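Long-range contact in Two-component system response regulator/GGDEF domain protein (Aeromonas salmonicida, PDB 3LUF), which probably makes cyclic di-GMP from two GTP through a GGDEF domain, the crystallised part being its two tandem CheY-like receiver domains: residues 117-125 and 240-248. Numbering follows the deposited sequence.
Sequences HRLYLNQQI and SHNLEALEQ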
loop_
_atom_site.group_PDB
_atom_site.type_symbol
_atom_site.label_atom_id
_atom_site.label_comp_id
_atom_site.label_asym_id
_atom_site.label_seq_id
_atom_site.Cartn_x
_atom_site.Cartn_y
_atom_site.Cartn_z
ATOM N N HIS B 117 -16.868 6.414 -1.527
ATOM C CA HIS B 117 -16.593 6.670 -0.114
ATOM C C HIS B 117 -15.287 7.471 0.017
ATOM O O HIS B 117 -15.217 8.474 0.727
ATOM C CB HIS B 117 -16.580 5.332 0.628
ATOM C CG HIS B 117 -16.215 5.419 2.080
ATOM N ND1 HIS B 117 -17.069 5.918 3.044
ATOM C CD2 HIS B 117 -15.120 4.983 2.737
ATOM C CE1 HIS B 117 -16.501 5.806 4.231
ATOM N NE2 HIS B 117 -15.316 5.244 4.071
ATOM N N ARG B 118 -14.255 7.048 -0.696
ATOM C CA ARG B 118 -13.022 7.766 -0.712
ATOM C C ARG B 118 -13.186 9.163 -1.306
ATOM O O ARG B 118 -12.638 10.146 -0.773
ATOM C CB ARG B 118 -12.035 6.929 -1.566
ATOM C CG ARG B 118 -10.617 7.268 -1.475
ATOM C CD ARG B 118 -10.016 6.943 -0.099
ATOM N NE ARG B 118 -9.961 8.158 0.704
ATOM C CZ ARG B 118 -9.967 8.169 2.037
ATOM N NH1 ARG B 118 -9.863 9.327 2.674
ATOM N NH2 ARG B 118 -10.050 7.024 2.737
ATOM N N LEU B 119 -13.899 9.285 -2.430
ATOM C CA LEU B 119 -14.057 10.619 -3.035
ATOM C C LEU B 119 -14.761 11.575 -2.097
ATOM O O LEU B 119 -14.371 12.729 -2.000
ATOM C CB LEU B 119 -14.874 10.544 -4.354
ATOM C CG LEU B 119 -14.124 9.830 -5.489
ATOM C CD1 LEU B 119 -15.115 9.603 -6.677
ATOM C CD2 LEU B 119 -12.891 10.558 -5.989
ATOM N N TYR B 120 -15.744 11.083 -1.358
ATOM C CA TYR B 120 -16.406 11.925 -0.354
ATOM C C TYR B 120 -15.408 12.405 0.713
ATOM O O TYR B 120 -15.323 13.613 1.021
ATOM C CB TYR B 120 -17.591 11.208 0.322
ATOM C CG TYR B 120 -18.037 12.012 1.503
ATOM C CD1 TYR B 120 -18.882 13.103 1.321
ATOM C CD2 TYR B 120 -17.478 11.792 2.797
ATOM C CE1 TYR B 120 -19.244 13.914 2.398
ATOM C CE2 TYR B 120 -17.825 12.623 3.855
ATOM C CZ TYR B 120 -18.713 13.652 3.649
ATOM O OH TYR B 120 -19.048 14.468 4.677
ATOM N N LEU B 121 -14.682 11.464 1.303
ATOM C CA LEU B 121 -13.717 11.819 2.368
ATOM C C LEU B 121 -12.610 12.753 1.915
ATOM O O LEU B 121 -12.165 13.654 2.666
ATOM C CB LEU B 121 -13.128 10.563 2.989
ATOM C CG LEU B 121 -14.072 9.685 3.803
ATOM C CD1 LEU B 121 -13.386 8.372 4.170
ATOM C CD2 LEU B 121 -14.634 10.411 5.074
ATOM N N ASN B 122 -12.119 12.537 0.694
ATOM C CA ASN B 122 -11.026 13.323 0.172
ATOM C C ASN B 122 -11.304 14.820 0.066
ATOM O O ASN B 122 -10.364 15.622 0.074
ATOM C CB ASN B 122 -10.625 12.819 -1.206
ATOM C CG ASN B 122 -9.912 11.466 -1.161
ATOM O OD1 ASN B 122 -9.626 10.912 -0.088
ATOM N ND2 ASN B 122 -9.594 10.940 -2.336
ATOM N N GLN B 123 -12.570 15.208 -0.075
ATOM C CA GLN B 123 -12.927 16.629 -0.210
ATOM C C GLN B 123 -12.352 17.456 0.944
ATOM O O GLN B 123 -12.055 18.664 0.786
ATOM C CB GLN B 123 -14.443 16.834 -0.202
ATOM C CG GLN B 123 -15.193 16.125 -1.330
ATOM C CD GLN B 123 -16.677 16.256 -1.174
ATOM O OE1 GLN B 123 -17.292 15.619 -0.300
ATOM N NE2 GLN B 123 -17.283 17.068 -2.030
ATOM N N GLN B 124 -12.249 16.854 2.121
ATOM C CA GLN B 124 -11.778 17.650 3.253
ATOM C C GLN B 124 -10.352 17.317 3.677
ATOM O O GLN B 124 -9.921 17.656 4.801
ATOM C CB GLN B 124 -12.766 17.594 4.419
ATOM C CG GLN B 124 -12.667 16.415 5.307
ATOM C CD GLN B 124 -13.326 16.634 6.652
ATOM O OE1 GLN B 124 -12.877 16.085 7.671
ATOM N NE2 GLN B 124 -14.415 17.428 6.672
ATOM N N ILE B 125 -9.628 16.650 2.784
ATOM C CA ILE B 125 -8.252 16.227 3.080
ATOM C C ILE B 125 -7.252 17.050 2.274
ATOM O O ILE B 125 -7.426 17.242 1.076
ATOM C CB ILE B 125 -8.074 14.709 2.812
ATOM C CG1 ILE B 125 -8.947 13.910 3.789
ATOM C CG2 ILE B 125 -6.580 14.311 2.902
ATOM C CD1 ILE B 125 -8.991 12.362 3.552
ATOM N N SER B 240 -5.081 6.326 -1.625
ATOM C CA SER B 240 -6.241 5.873 -0.853
ATOM C C SER B 240 -5.840 4.992 0.324
ATOM O O SER B 240 -6.331 5.175 1.445
ATOM C CB SER B 240 -7.248 5.132 -1.744
ATOM O OG SER B 240 -7.687 6.056 -2.699
ATOM N N HIS B 241 -4.907 4.052 0.095
ATOM C CA HIS B 241 -4.460 3.163 1.172
ATOM C C HIS B 241 -3.839 3.934 2.344
ATOM O O HIS B 241 -4.093 3.590 3.510
ATOM C CB HIS B 241 -3.460 2.109 0.679
ATOM C CG HIS B 241 -4.083 0.902 0.044
ATOM N ND1 HIS B 241 -4.789 -0.031 0.767
ATOM C CD2 HIS B 241 -4.051 0.445 -1.232
ATOM C CE1 HIS B 241 -5.188 -1.004 -0.043
ATOM N NE2 HIS B 241 -4.767 -0.726 -1.264
ATOM N N ASN B 242 -3.033 4.933 2.031
ATOM C CA ASN B 242 -2.381 5.737 3.083
ATOM C C ASN B 242 -3.364 6.605 3.856
ATOM O O ASN B 242 -3.269 6.739 5.104
ATOM C CB ASN B 242 -1.220 6.562 2.519
ATOM C CG ASN B 242 -0.010 5.702 2.282
ATOM O OD1 ASN B 242 0.173 5.131 1.200
ATOM N ND2 ASN B 242 0.743 5.472 3.342
ATOM N N LEU B 243 -4.311 7.166 3.132
ATOM C CA LEU B 243 -5.397 7.941 3.791
ATOM C C LEU B 243 -6.262 7.053 4.681
ATOM O O LEU B 243 -6.616 7.414 5.812
ATOM C CB LEU B 243 -6.231 8.751 2.784
ATOM C CG LEU B 243 -5.491 9.801 1.961
ATOM C CD1 LEU B 243 -6.430 10.433 0.952
ATOM C CD2 LEU B 243 -4.822 10.876 2.833
ATOM N N GLU B 244 -6.607 5.861 4.195
ATOM C CA GLU B 244 -7.363 4.930 5.014
ATOM C C GLU B 244 -6.584 4.539 6.285
ATOM O O GLU B 244 -7.149 4.481 7.367
ATOM C CB GLU B 244 -7.719 3.695 4.172
ATOM C CG GLU B 244 -8.167 2.498 4.982
ATOM C CD GLU B 244 -9.658 2.380 5.050
ATOM O OE1 GLU B 244 -10.135 1.401 5.678
ATOM O OE2 GLU B 244 -10.375 3.245 4.474
ATOM N N ALA B 245 -5.283 4.282 6.153
ATOM C CA ALA B 245 -4.465 3.928 7.332
ATOM C C ALA B 245 -4.478 5.048 8.350
ATOM O O ALA B 245 -4.526 4.776 9.567
ATOM C CB ALA B 245 -3.030 3.600 6.918
ATOM N N LEU B 246 -4.416 6.294 7.891
ATOM C CA LEU B 246 -4.505 7.423 8.826
ATOM C C LEU B 246 -5.829 7.460 9.582
ATOM O O LEU B 246 -5.889 7.909 10.739
ATOM C CB LEU B 246 -4.280 8.768 8.107
ATOM C CG LEU B 246 -2.845 9.087 7.697
ATOM C CD1 LEU B 246 -2.846 10.342 6.874
ATOM C CD2 LEU B 246 -1.880 9.263 8.883
ATOM N N GLU B 247 -6.894 6.992 8.938
ATOM C CA GLU B 247 -8.226 7.065 9.545
ATOM C C GLU B 247 -8.507 5.864 10.440
ATOM O O GLU B 247 -9.361 5.945 11.342
ATOM C CB GLU B 247 -9.300 7.099 8.430
ATOM C CG GLU B 247 -9.288 8.424 7.671
ATOM C CD GLU B 247 -9.742 8.331 6.222
ATOM O OE1 GLU B 247 -10.156 7.236 5.766
ATOM O OE2 GLU B 247 -9.695 9.384 5.550
ATOM N N GLN B 248 -7.819 4.745 10.192
ATOM C CA GLN B 248 -8.241 3.469 10.745
ATOM C C GLN B 248 -7.202 2.687 11.528
ATOM O O GLN B 248 -7.579 1.824 12.301
ATOM C CB GLN B 248 -8.764 2.534 9.647
ATOM C CG GLN B 248 -10.006 2.992 8.959
ATOM C CD GLN B 248 -11.186 3.302 9.882
ATOM O OE1 GLN B 248 -11.227 2.903 11.064
ATOM N NE2 GLN B 248 -12.171 4.003 9.318
HETATM O O HOH W 1 -10.950 4.233 2.110
HETATM O O HOH W 2 -8.026 8.635 -3.212
#
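Arg118 NH1 donates a 2.9 Å hydrogen bond to Glu247 OE2 across the interface between two CheY-like receiver domains. Helix 106-122 closes the first (βα)5 fold and runs through a type I turn, Asn122 to Ile125, into the first strand of the second; helix 232-248 is the last helix of that second domain. The segments cross at 70°, with axes 11.4 Å apart, and Arg118 fills the hole between Ser240, Leu243, Glu244 and Glu247.

The salt bridge is end-on and bidentate: NH2 of Arg118 lies 3.0 Å from OE1 of Glu247, and both bonds are almost straight. OE2 uses its syn lone pair, and the guanidinium and carboxylate planes are only 19° apart. Arg118 reaches this position with CG anti to the backbone N (chi1 -165°) and bends at chi2 and chi3. At another edge of the guanidinium, NE and NH1 converge on Asn122 OD1, the NE bond being 2.9 Å, so its rotation is fixed by neighbours lying in its plane. Water 1, also in the guanidinium plane, accepts from NH2 and donates to Glu244 OE2; this second nearby carboxylate probably adds to the stabilisation of the positive charge.

Leu243 CB lies over one face of the guanidinium, 3.7 Å above the plane and offset toward its rim, while Ser240 CB and OG pack beside CG and CD of Arg118. Ile125 and Leu243 meet tip to tip, CG2 to CD2 at 3.9 Å, and CD1 of Ile125 lies against Glu247 OE2 at 3.7 Å. Asn122 ND2 bonds to the carbonyl of Gln147 in the second domain and also to water 2, which sits 2.7 Å from Ser240 OG, a hydroxyl also bonded to Gln236 O.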